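Local coordinates for protein D-xylonate dehydratase (Caulobacter crescentus, PDB 5OYN) that catalyses the dehydration of D-xylonate, and of D-gluconate with similar efficiency, to the 2-dehydro-3-deoxy sugar acid, using a [2Fe-2S] cluster and a magnesium ion, at residues I59-S64 / P91-V96; V131-G136 / I153-L158; Y313-I318 / F379-P384; N220-A225 / A278-A283. One frame throughout, in Å; residues are numbered along the deposited sequence.

Interaction 1: residues I59-S64 / P91-V96; sequences IAQTGS and PMEFPV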
loop_
_atom_site.group_PDB
_atom_site.type_symbol
_atom_site.label_atom_id
_atom_site.label_comp_id
_atom_site.label_asym_id
_atom_site.label_seq_id
_atom_site.Cartn_x
_atom_site.Cartn_y
_atom_site.Cartn_z
ATOM N N ILE A 59 -4.795 -12.902 -10.554
ATOM C CA ILE A 59 -5.685 -12.603 -9.435
ATOM C C ILE A 59 -6.637 -11.525 -9.939
ATOM O O ILE A 59 -6.210 -10.398 -10.221
ATOM C CB ILE A 59 -4.921 -12.146 -8.173
ATOM C CG1 ILE A 59 -3.854 -13.166 -7.784
ATOM C CG2 ILE A 59 -5.848 -11.991 -6.976
ATOM C CD1 ILE A 59 -2.996 -12.717 -6.625
ATOM N N ALA A 60 -7.914 -11.866 -10.094
ATOM C CA ALA A 60 -8.879 -10.901 -10.625
ATOM C C ALA A 60 -9.409 -10.074 -9.460
ATOM O O ALA A 60 -10.292 -10.513 -8.713
ATOM C CB ALA A 60 -9.994 -11.590 -11.396
ATOM N N GLN A 61 -8.842 -8.873 -9.306
ATOM C CA GLN A 61 -9.147 -7.979 -8.197
ATOM C C GLN A 61 -10.481 -7.288 -8.414
ATOM O O GLN A 61 -10.704 -6.656 -9.451
ATOM C CB GLN A 61 -8.050 -6.930 -8.053
ATOM C CG GLN A 61 -8.319 -5.931 -6.952
ATOM C CD GLN A 61 -8.393 -6.591 -5.591
ATOM O OE1 GLN A 61 -9.452 -7.058 -5.180
ATOM N NE2 GLN A 61 -7.258 -6.650 -4.891
ATOM N N THR A 62 -11.359 -7.378 -7.424
ATOM C CA THR A 62 -12.646 -6.714 -7.518
ATOM C C THR A 62 -12.813 -5.580 -6.523
ATOM O O THR A 62 -13.747 -4.781 -6.672
ATOM C CB THR A 62 -13.781 -7.727 -7.335
ATOM O OG1 THR A 62 -13.623 -8.414 -6.082
ATOM C CG2 THR A 62 -13.791 -8.721 -8.510
ATOM N N GLY A 63 -11.926 -5.474 -5.537
ATOM C CA GLY A 63 -12.053 -4.433 -4.538
ATOM C C GLY A 63 -11.543 -3.107 -5.061
ATOM O O GLY A 63 -10.589 -3.049 -5.833
ATOM N N SER A 64 -12.213 -2.032 -4.638
ATOM C CA SER A 64 -11.766 -0.662 -4.875
ATOM C C SER A 64 -12.608 0.269 -4.014
ATOM O O SER A 64 -13.581 -0.152 -3.380
ATOM C CB SER A 64 -11.875 -0.268 -6.343
ATOM O OG SER A 64 -13.222 0.017 -6.651
ATOM N N PRO A 91 2.435 -14.541 -9.127
ATOM C CA PRO A 91 1.138 -13.858 -9.157
ATOM C C PRO A 91 1.146 -12.644 -10.075
ATOM O O PRO A 91 2.178 -12.013 -10.321
ATOM C CB PRO A 91 0.918 -13.454 -7.696
ATOM C CG PRO A 91 2.290 -13.409 -7.088
ATOM C CD PRO A 91 3.259 -14.133 -7.977
ATOM N N MET A 92 -0.042 -12.337 -10.593
ATOM C CA MET A 92 -0.302 -11.186 -11.462
ATOM C C MET A 92 -1.690 -10.689 -11.081
ATOM O O MET A 92 -2.698 -11.303 -11.461
ATOM C CB MET A 92 -0.266 -11.549 -12.945
ATOM C CG MET A 92 1.093 -11.708 -13.524
ATOM S SD MET A 92 1.851 -10.141 -13.951
ATOM C CE MET A 92 3.380 -10.725 -14.710
ATOM N N GLU A 93 -1.749 -9.594 -10.337
ATOM C CA GLU A 93 -3.030 -9.021 -9.958
ATOM C C GLU A 93 -3.480 -8.085 -11.064
ATOM O O GLU A 93 -2.659 -7.413 -11.692
ATOM C CB GLU A 93 -2.920 -8.280 -8.628
ATOM C CG GLU A 93 -4.223 -7.731 -8.072
ATOM C CD GLU A 93 -3.969 -6.747 -6.931
ATOM O OE1 GLU A 93 -4.952 -6.122 -6.452
ATOM O OE2 GLU A 93 -2.785 -6.609 -6.510
ATOM N N PHE A 94 -4.778 -8.074 -11.328
ATOM C CA PHE A 94 -5.321 -7.226 -12.373
ATOM C C PHE A 94 -6.782 -6.992 -12.065
ATOM O O PHE A 94 -7.382 -7.755 -11.302
ATOM C CB PHE A 94 -5.149 -7.862 -13.762
ATOM C CG PHE A 94 -5.885 -9.162 -13.928
ATOM C CD1 PHE A 94 -7.206 -9.181 -14.360
ATOM C CD2 PHE A 94 -5.258 -10.368 -13.651
ATOM C CE1 PHE A 94 -7.882 -10.377 -14.504
ATOM C CE2 PHE A 94 -5.936 -11.570 -13.797
ATOM C CZ PHE A 94 -7.244 -11.570 -14.222
ATOM N N PRO A 95 -7.374 -5.940 -12.615
ATOM C CA PRO A 95 -8.742 -5.593 -12.229
ATOM C C PRO A 95 -9.780 -6.045 -13.236
ATOM O O PRO A 95 -9.443 -6.491 -14.341
ATOM C CB PRO A 95 -8.686 -4.067 -12.149
ATOM C CG PRO A 95 -7.697 -3.688 -13.212
ATOM C CD PRO A 95 -6.736 -4.852 -13.381
ATOM N N VAL A 96 -11.049 -5.921 -12.846
ATOM C CA VAL A 96 -12.187 -6.147 -13.714
ATOM C C VAL A 96 -13.107 -4.936 -13.621
ATOM O O VAL A 96 -12.890 -4.026 -12.827
ATOM C CB VAL A 96 -12.949 -7.445 -13.363
ATOM C CG1 VAL A 96 -12.112 -8.648 -13.728
ATOM C CG2 VAL A 96 -13.304 -7.473 -11.887
#
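Ile59, Ala60 and Gln61 pair in parallel register with Glu93, Phe94 and Pro95, the two strands of a beta-alpha-beta unit whose connection is helix 73-87. Backbone bonds run alternately across the pair: Ile59 N to Met92 O (2.8 Å), Phe94 N to Ile59 O (2.9 Å) and Gln61 N to Phe94 O (2.7 Å), with a weak, long one from Val96 N to Gln61 O at the end.

One side-chain bond reinforces them. Gln61 NE2 reaches Glu93 OE1 at 2.8 Å, the acceptor close to the amide plane but the donor above the carboxylate plane, the two planes being 70° apart. A bend at chi2 (62°) turns the Gln61 amide toward the extended Glu93 chain. The amide is held at both ends, since its OE1 accepts Gly63 N (3.0 Å) and its NE2 also meets His73 O. Replacing Gln61 by alanine would probably leave Glu93 OE1, Gly63 N and His73 O without their amide partner and set the turn after the strand freer to move.

On the face carrying Ala60 and Phe94, Ala60 CA makes a CH-pi contact over the ring of Phe94, 4.2 Å from its centroid, and Ala60 CB touches CZ. Beyond the strand, Thr62 CG2 lies alongside Val96 CG2 (3.6 Å).

Glu93 N bonds Asp65 of a second subunit. The Gln61 amide thus ties the strand pairing to the loop leading toward cluster ligand Cys69.

Interaction 2: residues V131-G136 / I153-L158; sequences VVLTTG and IPAIVL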
loop_
_atom_site.group_PDB
_atom_site.type_symbol
_atom_site.label_atom_id
_atom_site.label_comp_id
_atom_site.label_asym_id
_atom_site.label_seq_id
_atom_site.Cartn_x
_atom_site.Cartn_y
_atom_site.Cartn_z
ATOM N N VAL A 131 -6.245 -18.833 -12.341
ATOM C CA VAL A 131 -6.819 -17.593 -11.838
ATOM C C VAL A 131 -7.367 -17.786 -10.427
ATOM O O VAL A 131 -7.798 -18.876 -10.038
ATOM C CB VAL A 131 -7.907 -17.059 -12.783
ATOM C CG1 VAL A 131 -9.140 -17.920 -12.704
ATOM C CG2 VAL A 131 -8.230 -15.609 -12.444
ATOM N N VAL A 132 -7.299 -16.714 -9.645
ATOM C CA VAL A 132 -7.956 -16.625 -8.353
ATOM C C VAL A 132 -9.003 -15.532 -8.478
ATOM O O VAL A 132 -8.665 -14.356 -8.661
ATOM C CB VAL A 132 -6.967 -16.324 -7.230
ATOM C CG1 VAL A 132 -7.717 -16.129 -5.923
ATOM C CG2 VAL A 132 -5.955 -17.442 -7.124
ATOM N N LEU A 133 -10.272 -15.926 -8.411
ATOM C CA LEU A 133 -11.394 -15.009 -8.565
ATOM C C LEU A 133 -11.753 -14.463 -7.186
ATOM O O LEU A 133 -12.172 -15.223 -6.305
ATOM C CB LEU A 133 -12.592 -15.718 -9.207
ATOM C CG LEU A 133 -12.392 -16.433 -10.541
ATOM C CD1 LEU A 133 -13.575 -17.290 -10.859
ATOM C CD2 LEU A 133 -12.147 -15.448 -11.671
ATOM N N THR A 134 -11.590 -13.154 -6.995
ATOM C CA THR A 134 -11.981 -12.501 -5.749
ATOM C C THR A 134 -13.431 -12.063 -5.889
ATOM O O THR A 134 -13.824 -11.525 -6.926
ATOM C CB THR A 134 -11.078 -11.302 -5.420
ATOM O OG1 THR A 134 -11.260 -10.270 -6.396
ATOM C CG2 THR A 134 -9.594 -11.696 -5.392
ATOM N N THR A 135 -14.237 -12.330 -4.867
ATOM C CA THR A 135 -15.680 -12.155 -4.977
ATOM C C THR A 135 -16.239 -11.637 -3.664
ATOM O O THR A 135 -15.685 -11.889 -2.588
ATOM C CB THR A 135 -16.422 -13.469 -5.316
ATOM O OG1 THR A 135 -16.318 -14.361 -4.201
ATOM C CG2 THR A 135 -15.852 -14.152 -6.564
ATOM N N GLY A 136 -17.369 -10.942 -3.769
ATOM C CA GLY A 136 -18.103 -10.449 -2.625
ATOM C C GLY A 136 -19.458 -9.891 -3.010
ATOM O O GLY A 136 -20.458 -10.606 -2.918
ATOM N N ILE A 153 -9.620 -22.127 -17.801
ATOM C CA ILE A 153 -8.305 -22.402 -17.218
ATOM C C ILE A 153 -8.548 -22.672 -15.739
ATOM O O ILE A 153 -9.577 -22.228 -15.208
ATOM C CB ILE A 153 -7.323 -21.239 -17.437
ATOM C CG1 ILE A 153 -7.956 -19.906 -17.043
ATOM C CG2 ILE A 153 -6.862 -21.176 -18.872
ATOM C CD1 ILE A 153 -6.920 -18.821 -16.727
ATOM N N PRO A 154 -7.669 -23.392 -15.040
ATOM C CA PRO A 154 -7.942 -23.708 -13.628
ATOM C C PRO A 154 -8.207 -22.445 -12.814
ATOM O O PRO A 154 -7.465 -21.463 -12.891
ATOM C CB PRO A 154 -6.672 -24.430 -13.169
ATOM C CG PRO A 154 -5.992 -24.880 -14.422
ATOM C CD PRO A 154 -6.374 -23.924 -15.494
ATOM N N ALA A 155 -9.303 -22.472 -12.054
ATOM C CA ALA A 155 -9.826 -21.316 -11.343
ATOM C C ALA A 155 -10.157 -21.702 -9.911
ATOM O O ALA A 155 -10.282 -22.880 -9.579
ATOM C CB ALA A 155 -11.077 -20.765 -12.022
ATOM N N ILE A 156 -10.304 -20.692 -9.058
ATOM C CA ILE A 156 -10.716 -20.916 -7.674
ATOM C C ILE A 156 -11.265 -19.599 -7.148
ATOM O O ILE A 156 -10.744 -18.524 -7.469
ATOM C CB ILE A 156 -9.539 -21.466 -6.831
ATOM C CG1 ILE A 156 -10.001 -22.009 -5.490
ATOM C CG2 ILE A 156 -8.411 -20.431 -6.669
ATOM C CD1 ILE A 156 -8.816 -22.537 -4.658
ATOM N N VAL A 157 -12.362 -19.680 -6.386
ATOM C CA VAL A 157 -13.005 -18.481 -5.861
ATOM C C VAL A 157 -12.455 -18.191 -4.478
ATOM O O VAL A 157 -12.274 -19.104 -3.659
ATOM C CB VAL A 157 -14.534 -18.632 -5.816
ATOM C CG1 VAL A 157 -15.138 -17.608 -4.853
ATOM C CG2 VAL A 157 -15.139 -18.481 -7.211
ATOM N N LEU A 158 -12.171 -16.914 -4.222
ATOM C CA LEU A 158 -11.865 -16.428 -2.885
ATOM C C LEU A 158 -12.927 -15.412 -2.514
ATOM O O LEU A 158 -13.077 -14.393 -3.196
ATOM C CB LEU A 158 -10.469 -15.806 -2.807
ATOM C CG LEU A 158 -10.121 -15.256 -1.416
ATOM C CD1 LEU A 158 -10.193 -16.343 -0.332
ATOM C CD2 LEU A 158 -8.768 -14.634 -1.447
#
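Leu133 O takes the shortest bond of the contact, from Leu158 N at 2.7 Å and almost straight (177° at the hydrogen), while Val157 CA adds a CA-H...O contact to the same oxygen. Leu133 N in turn gives to Ile156 O (2.8 Å), and Thr135 N to Leu158 O (2.9 Å). Val131 N reaches Pro154 O, and the bond from Ile156 N to Val131 O is weak.

The side chains divide between two helical layers. On one face Val131 CG1 presses on Ala155 CB (3.5 Å), and Leu133 CD1 crosses toward Val157 CG2 (4.1 Å); helix 141-151 covers this side. On the other, Val132 and Ile156 lie side by side, meeting through their CG2 methyls (3.9 Å), under helix 241-259. At the end, Thr135 stands at about a right angle to Val157, its OG1 3.5 Å from Val157 CG1. That hydroxyl, set between the backbone N and the carbonyl carbon (chi1 68°), bonds Asn220 OD1.

These are parallel strands of a three-layer alpha/beta fold. Backbone bonds between the strands satisfy polar groups that would otherwise be buried between apolar faces, and strand 130-135 runs on to cluster ligand Cys137.

Interaction 3: residues Y313-I318 / F379-P384; sequences YDIPLI and FPYHEP
Ile318 and Phe379 bring their backbones together, CA atoms 4.6 Å apart, and Phe379 N donates to Ile318 O (2.6 Å) in the carbonyl plane, the one hydrogen bond between two loops that form neither helix nor strand. From there the contact is made by prolines and an aromatic ring. Pro316 lies over one face of Tyr381: its CG stands above the ring centre, 3.8 Å from the centroid and 9° off the normal, a CH-pi contact, while CD reaches CZ at 3.4 Å. With CG of Tyr381 anti to its own N (chi1 -166°), the ring extends back across the proline, and its OH ends near Ile315 CD1.

The contact is a loop-to-loop junction between the sequence regions of the N-terminal and C-terminal dehydratase families, remote from the metal sites. Helix 337-347 adds to it, Leu345 touching Tyr381 and Glu344 accepting a bond from Tyr381 N.

Pro384 closes on Pro316 from another side, its CG 3.5 Å from Pro316 CB. A serine in place of Tyr381 would probably leave that face of Pro316 without its aromatic cover and open a gap beside Ile315. Ile318 CG2, directed anti to the carbonyl carbon, meets Phe379 O at 3.4 Å and Pro384 CB at 4.0 Å. Asp314, earlier in the loop, makes a salt bridge with Arg350.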
loop_
_atom_site.group_PDB
_atom_site.type_symbol
_atom_site.label_atom_id
_atom_site.label_comp_id
_atom_site.label_asym_id
_atom_site.label_seq_id
_atom_site.Cartn_x
_atom_site.Cartn_y
_atom_site.Cartn_z
ATOM N N TYR A 313 -37.806 -27.780 -3.667
ATOM C CA TYR A 313 -38.819 -27.040 -2.910
ATOM C C TYR A 313 -39.013 -27.598 -1.495
ATOM O O TYR A 313 -39.188 -26.830 -0.539
ATOM C CB TYR A 313 -40.147 -27.043 -3.673
ATOM C CG TYR A 313 -41.288 -26.366 -2.934
ATOM C CD1 TYR A 313 -41.159 -25.061 -2.464
ATOM C CD2 TYR A 313 -42.493 -27.030 -2.707
ATOM C CE1 TYR A 313 -42.193 -24.439 -1.794
ATOM C CE2 TYR A 313 -43.532 -26.417 -2.028
ATOM C CZ TYR A 313 -43.378 -25.121 -1.579
ATOM O OH TYR A 313 -44.397 -24.492 -0.903
ATOM N N ASP A 314 -39.004 -28.924 -1.337
ATOM C CA ASP A 314 -39.295 -29.539 -0.046
ATOM C C ASP A 314 -38.057 -29.688 0.834
ATOM O O ASP A 314 -38.015 -30.588 1.687
ATOM C CB ASP A 314 -39.969 -30.899 -0.239
ATOM C CG ASP A 314 -39.053 -31.926 -0.898
ATOM O OD1 ASP A 314 -37.925 -31.564 -1.322
ATOM O OD2 ASP A 314 -39.474 -33.104 -0.997
ATOM N N ILE A 315 -37.047 -28.853 0.620
ATOM C CA ILE A 315 -35.927 -28.747 1.558
ATOM C C ILE A 315 -36.340 -27.828 2.705
ATOM O O ILE A 315 -36.827 -26.712 2.449
ATOM C CB ILE A 315 -34.690 -28.208 0.853
ATOM C CG1 ILE A 315 -34.341 -29.070 -0.370
ATOM C CG2 ILE A 315 -33.529 -28.110 1.841
ATOM C CD1 ILE A 315 -33.365 -30.180 -0.103
ATOM N N PRO A 316 -36.186 -28.242 3.960
ATOM C CA PRO A 316 -36.497 -27.335 5.071
ATOM C C PRO A 316 -35.426 -26.259 5.225
ATOM O O PRO A 316 -34.277 -26.405 4.790
ATOM C CB PRO A 316 -36.530 -28.256 6.293
ATOM C CG PRO A 316 -35.633 -29.408 5.932
ATOM C CD PRO A 316 -35.643 -29.535 4.414
ATOM N N LEU A 317 -35.832 -25.155 5.848
ATOM C CA LEU A 317 -34.939 -24.044 6.157
ATOM C C LEU A 317 -34.196 -24.350 7.448
ATOM O O LEU A 317 -34.828 -24.556 8.489
ATOM C CB LEU A 317 -35.739 -22.752 6.299
ATOM C CG LEU A 317 -34.990 -21.588 6.939
ATOM C CD1 LEU A 317 -33.901 -21.076 5.996
ATOM C CD2 LEU A 317 -35.948 -20.477 7.340
ATOM N N ILE A 318 -32.864 -24.373 7.407
ATOM C CA ILE A 318 -32.098 -24.762 8.587
ATOM C C ILE A 318 -31.144 -23.694 9.108
ATOM O O ILE A 318 -30.634 -23.858 10.224
ATOM C CB ILE A 318 -31.336 -26.086 8.371
ATOM C CG1 ILE A 318 -30.565 -26.071 7.059
ATOM C CG2 ILE A 318 -32.303 -27.260 8.433
ATOM C CD1 ILE A 318 -29.588 -27.229 6.965
ATOM N N PHE A 379 -30.183 -25.355 12.269
ATOM C CA PHE A 379 -31.102 -26.333 12.831
ATOM C C PHE A 379 -30.884 -27.718 12.233
ATOM O O PHE A 379 -30.376 -27.855 11.108
ATOM C CB PHE A 379 -32.540 -25.888 12.606
ATOM C CG PHE A 379 -33.011 -24.870 13.595
ATOM C CD1 PHE A 379 -32.134 -23.913 14.099
ATOM C CD2 PHE A 379 -34.321 -24.863 14.025
ATOM C CE1 PHE A 379 -32.568 -22.965 15.015
ATOM C CE2 PHE A 379 -34.761 -23.929 14.937
ATOM C CZ PHE A 379 -33.882 -22.977 15.435
ATOM N N PRO A 380 -31.246 -28.767 12.980
ATOM C CA PRO A 380 -31.184 -30.123 12.417
ATOM C C PRO A 380 -32.253 -30.300 11.354
ATOM O O PRO A 380 -33.345 -29.735 11.445
ATOM C CB PRO A 380 -31.420 -31.032 13.630
ATOM C CG PRO A 380 -32.166 -30.189 14.596
ATOM C CD PRO A 380 -31.750 -28.762 14.364
ATOM N N TYR A 381 -31.899 -31.056 10.316
ATOM C CA TYR A 381 -32.789 -31.264 9.178
ATOM C C TYR A 381 -34.186 -31.703 9.611
ATOM O O TYR A 381 -35.190 -31.212 9.083
ATOM C CB TYR A 381 -32.177 -32.305 8.240
ATOM C CG TYR A 381 -32.817 -32.374 6.874
ATOM C CD1 TYR A 381 -34.042 -33.006 6.684
ATOM C CD2 TYR A 381 -32.186 -31.827 5.766
ATOM C CE1 TYR A 381 -34.625 -33.077 5.431
ATOM C CE2 TYR A 381 -32.761 -31.895 4.513
ATOM C CZ TYR A 381 -33.979 -32.521 4.351
ATOM O OH TYR A 381 -34.547 -32.588 3.099
ATOM N N HIS A 382 -34.276 -32.618 10.578
ATOM C CA HIS A 382 -35.577 -33.191 10.899
ATOM C C HIS A 382 -36.392 -32.339 11.853
ATOM O O HIS A 382 -37.624 -32.409 11.809
ATOM C CB HIS A 382 -35.407 -34.604 11.444
ATOM C CG HIS A 382 -35.108 -35.597 10.367
ATOM N ND1 HIS A 382 -35.802 -35.617 9.174
ATOM C CD2 HIS A 382 -34.155 -36.556 10.265
ATOM C CE1 HIS A 382 -35.308 -36.563 8.395
ATOM N NE2 HIS A 382 -34.309 -37.148 9.034
ATOM N N GLU A 383 -35.755 -31.523 12.691
ATOM C CA GLU A 383 -36.446 -30.521 13.502
ATOM C C GLU A 383 -35.993 -29.138 13.036
ATOM O O GLU A 383 -35.234 -28.448 13.733
ATOM C CB GLU A 383 -36.187 -30.717 14.998
ATOM C CG GLU A 383 -36.418 -32.133 15.573
ATOM C CD GLU A 383 -37.712 -32.811 15.078
ATOM O OE1 GLU A 383 -37.617 -33.752 14.250
ATOM O OE2 GLU A 383 -38.821 -32.395 15.500
ATOM N N PRO A 384 -36.437 -28.705 11.846
ATOM C CA PRO A 384 -35.908 -27.466 11.274
ATOM C C PRO A 384 -36.706 -26.240 11.680
ATOM O O PRO A 384 -37.491 -26.272 12.631
ATOM C CB PRO A 384 -36.020 -27.724 9.773
ATOM C CG PRO A 384 -37.277 -28.508 9.666
ATOM C CD PRO A 384 -37.393 -29.345 10.927
#

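Interaction 4: residues N220-A225 / A278-A283; sequences NAVAEA and ALVAAA
Leu279 extends its CG away from its backbone N (chi1 168°), and the turn at chi2 (80°) aims CD2 between Ala221 and Ala225, residues one helical turn apart. This methyl touches both alanine CB atoms, each at 3.6 Å, and also lies against the backbone at Ala221 O. Since Ala225 N already bonds Ala221 O within the helix (2.9 Å), the leucine adds only apolar cover there. The small alanines let the branched end of Leu279 approach the helix surface.

Beside this contact, Val222 and Val280 meet obliquely through their CG2 methyls (3.6 Å). Both valines hold CG1 anti to the backbone N, which puts CG2 beside the nitrogen. Ile293 of helix 289-299 touches both, while Val341 and Leu342 of helix 337-347 pack on Leu279, so further helices enclose the pair.

The axes stay 9.7 Å apart at closest approach and run at 140°, largely antiparallel but steeply inclined. Val222 CA to Val280 CA (7.0 Å) and Ala225 CA to Leu279 CA (6.9 Å) are the nearest CA pairs. It is a small, wholly apolar helix-helix crossing in the buried interior of the chain, on a helix whose Ala216 belongs to the cluster pocket.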
loop_
_atom_site.group_PDB
_atom_site.type_symbol
_atom_site.label_atom_id
_atom_site.label_comp_id
_atom_site.label_asym_id
_atom_site.label_seq_id
_atom_site.Cartn_x
_atom_site.Cartn_y
_atom_site.Cartn_z
ATOM N N ASN A 220 -21.888 -16.714 -2.466
ATOM C CA ASN A 220 -20.604 -17.208 -1.992
ATOM C C ASN A 220 -20.736 -18.597 -1.381
ATOM O O ASN A 220 -19.861 -19.444 -1.572
ATOM C CB ASN A 220 -19.981 -16.187 -1.039
ATOM C CG ASN A 220 -19.227 -15.089 -1.804
ATOM O OD1 ASN A 220 -18.125 -15.322 -2.302
ATOM N ND2 ASN A 220 -19.856 -13.923 -1.970
ATOM N N ALA A 221 -21.839 -18.868 -0.686
ATOM C CA ALA A 221 -22.125 -20.238 -0.277
ATOM C C ALA A 221 -22.284 -21.148 -1.490
ATOM O O ALA A 221 -21.853 -22.307 -1.462
ATOM C CB ALA A 221 -23.375 -20.273 0.596
ATOM N N VAL A 222 -22.889 -20.635 -2.571
ATOM C CA VAL A 222 -23.068 -21.434 -3.783
ATOM C C VAL A 222 -21.720 -21.891 -4.318
ATOM O O VAL A 222 -21.508 -23.080 -4.575
ATOM C CB VAL A 222 -23.848 -20.638 -4.844
ATOM C CG1 VAL A 222 -23.566 -21.182 -6.263
ATOM C CG2 VAL A 222 -25.329 -20.643 -4.516
ATOM N N ALA A 223 -20.785 -20.957 -4.489
ATOM C CA ALA A 223 -19.491 -21.338 -5.031
ATOM C C ALA A 223 -18.821 -22.390 -4.169
ATOM O O ALA A 223 -18.020 -23.186 -4.670
ATOM C CB ALA A 223 -18.576 -20.112 -5.165
ATOM N N GLU A 224 -19.110 -22.402 -2.869
ATOM C CA GLU A 224 -18.576 -23.471 -2.035
ATOM C C GLU A 224 -19.283 -24.783 -2.348
ATOM O O GLU A 224 -18.632 -25.804 -2.601
ATOM C CB GLU A 224 -18.693 -23.114 -0.548
ATOM C CG GLU A 224 -17.528 -23.655 0.285
ATOM C CD GLU A 224 -17.645 -23.376 1.795
ATOM O OE1 GLU A 224 -18.044 -22.257 2.201
ATOM O OE2 GLU A 224 -17.325 -24.291 2.585
ATOM N N ALA A 225 -20.618 -24.755 -2.387
ATOM C CA ALA A 225 -21.393 -25.939 -2.743
ATOM C C ALA A 225 -21.015 -26.452 -4.127
ATOM O O ALA A 225 -20.956 -27.667 -4.351
ATOM C CB ALA A 225 -22.889 -25.623 -2.690
ATOM N N ALA A 278 -29.598 -27.235 -3.873
ATOM C CA ALA A 278 -30.058 -27.746 -2.591
ATOM C C ALA A 278 -29.622 -26.826 -1.470
ATOM O O ALA A 278 -30.419 -26.488 -0.583
ATOM C CB ALA A 278 -29.534 -29.164 -2.357
ATOM N N LEU A 279 -28.359 -26.384 -1.513
ATOM C CA LEU A 279 -27.855 -25.500 -0.475
ATOM C C LEU A 279 -28.643 -24.198 -0.428
ATOM O O LEU A 279 -29.026 -23.737 0.656
ATOM C CB LEU A 279 -26.378 -25.222 -0.698
ATOM C CG LEU A 279 -25.895 -24.083 0.188
ATOM C CD1 LEU A 279 -25.637 -24.602 1.592
ATOM C CD2 LEU A 279 -24.669 -23.524 -0.435
ATOM N N VAL A 280 -28.914 -23.602 -1.592
ATOM C CA VAL A 280 -29.653 -22.343 -1.602
ATOM C C VAL A 280 -30.939 -22.465 -0.802
ATOM O O VAL A 280 -31.293 -21.566 -0.029
ATOM C CB VAL A 280 -29.941 -21.894 -3.039
ATOM C CG1 VAL A 280 -30.830 -20.659 -3.014
ATOM C CG2 VAL A 280 -28.655 -21.632 -3.760
ATOM N N ALA A 281 -31.648 -23.591 -0.949
ATOM C CA ALA A 281 -32.963 -23.704 -0.326
ATOM C C ALA A 281 -32.847 -23.882 1.181
ATOM O O ALA A 281 -33.581 -23.236 1.944
ATOM C CB ALA A 281 -33.744 -24.857 -0.947
ATOM N N ALA A 282 -31.928 -24.751 1.628
ATOM C CA ALA A 282 -31.750 -25.007 3.057
ATOM C C ALA A 282 -31.255 -23.779 3.813
ATOM O O ALA A 282 -31.505 -23.666 5.022
ATOM C CB ALA A 282 -30.764 -26.159 3.267
ATOM N N ALA A 283 -30.562 -22.865 3.126
ATOM C CA ALA A 283 -29.968 -21.687 3.731
ATOM C C ALA A 283 -30.864 -20.461 3.672
ATOM O O ALA A 283 -30.417 -19.376 4.039
ATOM C CB ALA A 283 -28.636 -21.361 3.049
#

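In the fold
From the N terminus, interaction 1 closes the loop that contains helix 73-87. Interaction 2 follows, its loop spanning helix 141-151; strands 56-61 and 130-135 are neighbours, so both contacts belong to one four-stranded parallel sheet, bonded through Ala60 N to Val132 O and Thr134 OG1 to Ala60 O. Interaction 4 bridges helices 215-225 and 270-282, touching the sheet through Asn220 and Thr135. Interaction 3 closes last, over 60 residues, and meets interaction 4 where Ile318 N bonds Ala282 O. All four loops run in series, none crossing. Contacts thus pass from sheet to helices to outer loops, with interactions 1 and 3 on opposite sides of the chain's centre, their centres about 38 Å apart.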